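Long-range contact in acetyltransferase-like, GNAT family (Bacteroides thetaiotaomicron, PDB 3EY5), which probably acts as an N-acetyltransferase of the GNAT family, transferring an acetyl group to an amine: residues 129-135 with 151-156. Sequence-based numbering, arbitrary orientation.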
loop_
_atom_site.group_PDB
_atom_site.type_symbol
_atom_site.label_atom_id
_atom_site.label_comp_id
_atom_site.label_asym_id
_atom_site.label_seq_id
_atom_site.Cartn_x
_atom_site.Cartn_y
_atom_site.Cartn_z
ATOM N N GLY A 129 7.306 -1.934 -13.725
ATOM C CA GLY A 129 6.489 -3.061 -14.140
ATOM C C GLY A 129 5.048 -3.131 -13.688
ATOM O O GLY A 129 4.431 -4.190 -13.804
ATOM N N PHE A 130 4.508 -2.014 -13.188
ATOM C CA PHE A 130 3.079 -1.894 -12.941
ATOM C C PHE A 130 2.388 -1.306 -14.159
ATOM O O PHE A 130 2.913 -0.385 -14.806
ATOM C CB PHE A 130 2.796 -1.039 -11.692
ATOM C CG PHE A 130 3.171 -1.715 -10.411
ATOM C CD1 PHE A 130 2.188 -2.242 -9.592
ATOM C CD2 PHE A 130 4.508 -1.835 -10.022
ATOM C CE1 PHE A 130 2.506 -2.863 -8.378
ATOM C CE2 PHE A 130 4.844 -2.477 -8.809
ATOM C CZ PHE A 130 3.834 -2.996 -7.990
ATOM N N THR A 131 1.205 -1.844 -14.454
ATOM C CA THR A 131 0.326 -1.342 -15.489
ATOM C C THR A 131 -0.709 -0.406 -14.874
ATOM O O THR A 131 -1.373 -0.769 -13.885
ATOM C CB THR A 131 -0.427 -2.496 -16.191
ATOM O OG1 THR A 131 0.519 -3.403 -16.771
ATOM C CG2 THR A 131 -1.301 -1.970 -17.320
ATOM N N LEU A 132 -0.850 0.781 -15.472
ATOM C CA LEU A 132 -1.908 1.716 -15.077
ATOM C C LEU A 132 -3.304 1.324 -15.601
ATOM O O LEU A 132 -3.489 1.175 -16.800
ATOM C CB LEU A 132 -1.576 3.130 -15.535
ATOM C CG LEU A 132 -2.653 4.160 -15.156
ATOM C CD1 LEU A 132 -2.738 4.286 -13.645
ATOM C CD2 LEU A 132 -2.367 5.515 -15.806
ATOM N N TRP A 133 -4.272 1.152 -14.691
ATOM C CA TRP A 133 -5.671 0.962 -15.049
ATOM C C TRP A 133 -6.415 2.298 -15.064
ATOM O O TRP A 133 -6.496 3.008 -14.034
ATOM C CB TRP A 133 -6.317 -0.018 -14.077
ATOM C CG TRP A 133 -5.935 -1.446 -14.366
ATOM C CD1 TRP A 133 -5.024 -1.902 -15.331
ATOM C CD2 TRP A 133 -6.425 -2.609 -13.710
ATOM N NE1 TRP A 133 -4.939 -3.271 -15.281
ATOM C CE2 TRP A 133 -5.785 -3.733 -14.306
ATOM C CE3 TRP A 133 -7.336 -2.823 -12.667
ATOM C CZ2 TRP A 133 -6.027 -5.038 -13.882
ATOM C CZ3 TRP A 133 -7.567 -4.121 -12.248
ATOM C CH2 TRP A 133 -6.921 -5.210 -12.856
ATOM N N GLU A 134 -6.932 2.646 -16.242
ATOM C CA GLU A 134 -7.669 3.890 -16.473
ATOM C C GLU A 134 -9.150 3.740 -16.130
ATOM O O GLU A 134 -10.006 4.196 -16.892
ATOM C CB GLU A 134 -7.574 4.270 -17.954
ATOM C CG GLU A 134 -6.278 3.872 -18.640
ATOM C CD GLU A 134 -5.333 5.042 -18.770
ATOM O OE1 GLU A 134 -4.432 4.990 -19.645
ATOM O OE2 GLU A 134 -5.507 6.020 -18.000
ATOM N N LYS A 135 -9.464 3.077 -15.034
ATOM C CA LYS A 135 -10.845 2.855 -14.701
ATOM C C LYS A 135 -11.191 3.971 -13.741
ATOM O O LYS A 135 -10.322 4.493 -13.069
ATOM C CB LYS A 135 -10.998 1.463 -14.069
ATOM C CG LYS A 135 -10.624 0.342 -15.040
ATOM C CD LYS A 135 -11.818 0.024 -15.923
ATOM C CE LYS A 135 -11.455 -0.645 -17.230
ATOM N NZ LYS A 135 -12.765 -1.123 -17.855
HETATM N N MSE A 151 -8.832 8.035 -7.805
HETATM C CA MSE A 151 -7.509 7.410 -7.853
HETATM C C MSE A 151 -7.503 6.537 -9.041
HETATM O O MSE A 151 -8.514 6.396 -9.707
HETATM C CB MSE A 151 -7.272 6.510 -6.650
HETATM C CG MSE A 151 -7.534 7.220 -5.382
HETATM SE SE MSE A 151 -5.953 8.157 -4.740
HETATM C CE MSE A 151 -6.075 6.921 -3.269
ATOM N N TYR A 152 -6.364 5.926 -9.311
ATOM C CA TYR A 152 -6.293 4.878 -10.327
ATOM C C TYR A 152 -5.697 3.695 -9.632
ATOM O O TYR A 152 -4.896 3.835 -8.698
ATOM C CB TYR A 152 -5.384 5.277 -11.499
ATOM C CG TYR A 152 -6.019 6.224 -12.489
ATOM C CD1 TYR A 152 -7.417 6.176 -12.746
ATOM C CD2 TYR A 152 -5.242 7.132 -13.210
ATOM C CE1 TYR A 152 -8.009 7.039 -13.681
ATOM C CE2 TYR A 152 -5.817 7.989 -14.143
ATOM C CZ TYR A 152 -7.188 7.944 -14.368
ATOM O OH TYR A 152 -7.750 8.805 -15.274
ATOM N N LEU A 153 -6.034 2.524 -10.121
ATOM C CA LEU A 153 -5.344 1.312 -9.660
ATOM C C LEU A 153 -4.186 1.048 -10.609
ATOM O O LEU A 153 -4.233 1.397 -11.789
ATOM C CB LEU A 153 -6.268 0.105 -9.656
ATOM C CG LEU A 153 -7.512 0.117 -8.768
ATOM C CD1 LEU A 153 -8.270 -1.209 -9.071
ATOM C CD2 LEU A 153 -7.132 0.236 -7.251
HETATM N N MSE A 154 -3.158 0.419 -10.075
HETATM C CA MSE A 154 -2.009 0.039 -10.873
HETATM C C MSE A 154 -1.696 -1.368 -10.471
HETATM O O MSE A 154 -1.753 -1.695 -9.284
HETATM C CB MSE A 154 -0.837 0.961 -10.583
HETATM C CG MSE A 154 -1.038 2.344 -11.143
HETATM SE SE MSE A 154 0.641 3.226 -11.261
HETATM C CE MSE A 154 1.308 2.206 -12.793
ATOM N N VAL A 155 -1.409 -2.198 -11.476
ATOM C CA VAL A 155 -1.312 -3.633 -11.261
ATOM C C VAL A 155 -0.005 -4.221 -11.772
ATOM O O VAL A 155 0.463 -3.894 -12.860
ATOM C CB VAL A 155 -2.546 -4.360 -11.887
ATOM C CG1 VAL A 155 -2.544 -5.847 -11.543
ATOM C CG2 VAL A 155 -3.811 -3.713 -11.353
ATOM N N HIS A 156 0.596 -5.098 -10.989
ATOM C CA HIS A 156 1.766 -5.812 -11.473
ATOM C C HIS A 156 1.337 -7.266 -11.512
ATOM O O HIS A 156 0.848 -7.785 -10.506
ATOM C CB HIS A 156 2.966 -5.610 -10.528
ATOM C CG HIS A 156 4.155 -6.445 -10.884
ATOM N ND1 HIS A 156 5.108 -6.033 -11.789
ATOM C CD2 HIS A 156 4.545 -7.672 -10.459
ATOM C CE1 HIS A 156 6.041 -6.965 -11.905
ATOM N NE2 HIS A 156 5.719 -7.972 -11.109
HETATM O O HOH W 1 -8.029 2.525 -12.146
#
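Val155 and Trp133 meet methyl to ring: CG2 of the valine sits over the centre of the indole's six-membered ring, 3.5 Å from its centroid and almost along the ring normal, a CH-pi contact. With CG of Trp133 beside its own backbone N (chi1 -77°) and the ring turned by chi2, the indole brings one face to Val155; Leu153 CD1 approaches it obliquely. An alanine in place of Trp133 would probably leave Val155 CG2 without its aromatic cover and open a gap toward Ala161 and Leu159, which the tryptophan also touches.

This is antiparallel pairing of strand 131-134 with strand 149-156. Thr131 and Val155 form a hydrogen-bonded pair, the bond from Thr131 N to Val155 O being almost straight at 173°. On the sheet face turned to helix 116-127, Leu132 opposes selenomethionine Met154 in a non-hydrogen-bonded pair. Leu132 CD1 touches both Tyr152 CB, at 3.5 Å, and Met154 CG, while a bend at chi3 (73°) brings Met154 CE to 3.7 Å from Phe130 CB.

At the start of the pairing, just past the Schellman motif that closes helix 116-127, His156 grips by two means. Its CB stands over the centre of the Phe130 ring, 3.6 Å from the centroid, and its ND1 donates to Gly129 O at 2.8 Å, reaching that oxygen from above the carbonyl plane. Beyond Trp133 the strands diverge, and a water accepts from Leu153 N while donating to the carbonyl of Trp133 and, over a longer distance, to that of Lys135.

Chemically, direct backbone bonds give way to water where the first strand turns its corner, while methyl and methylene groups set over aromatic faces add apolar cohesion to the paired strands.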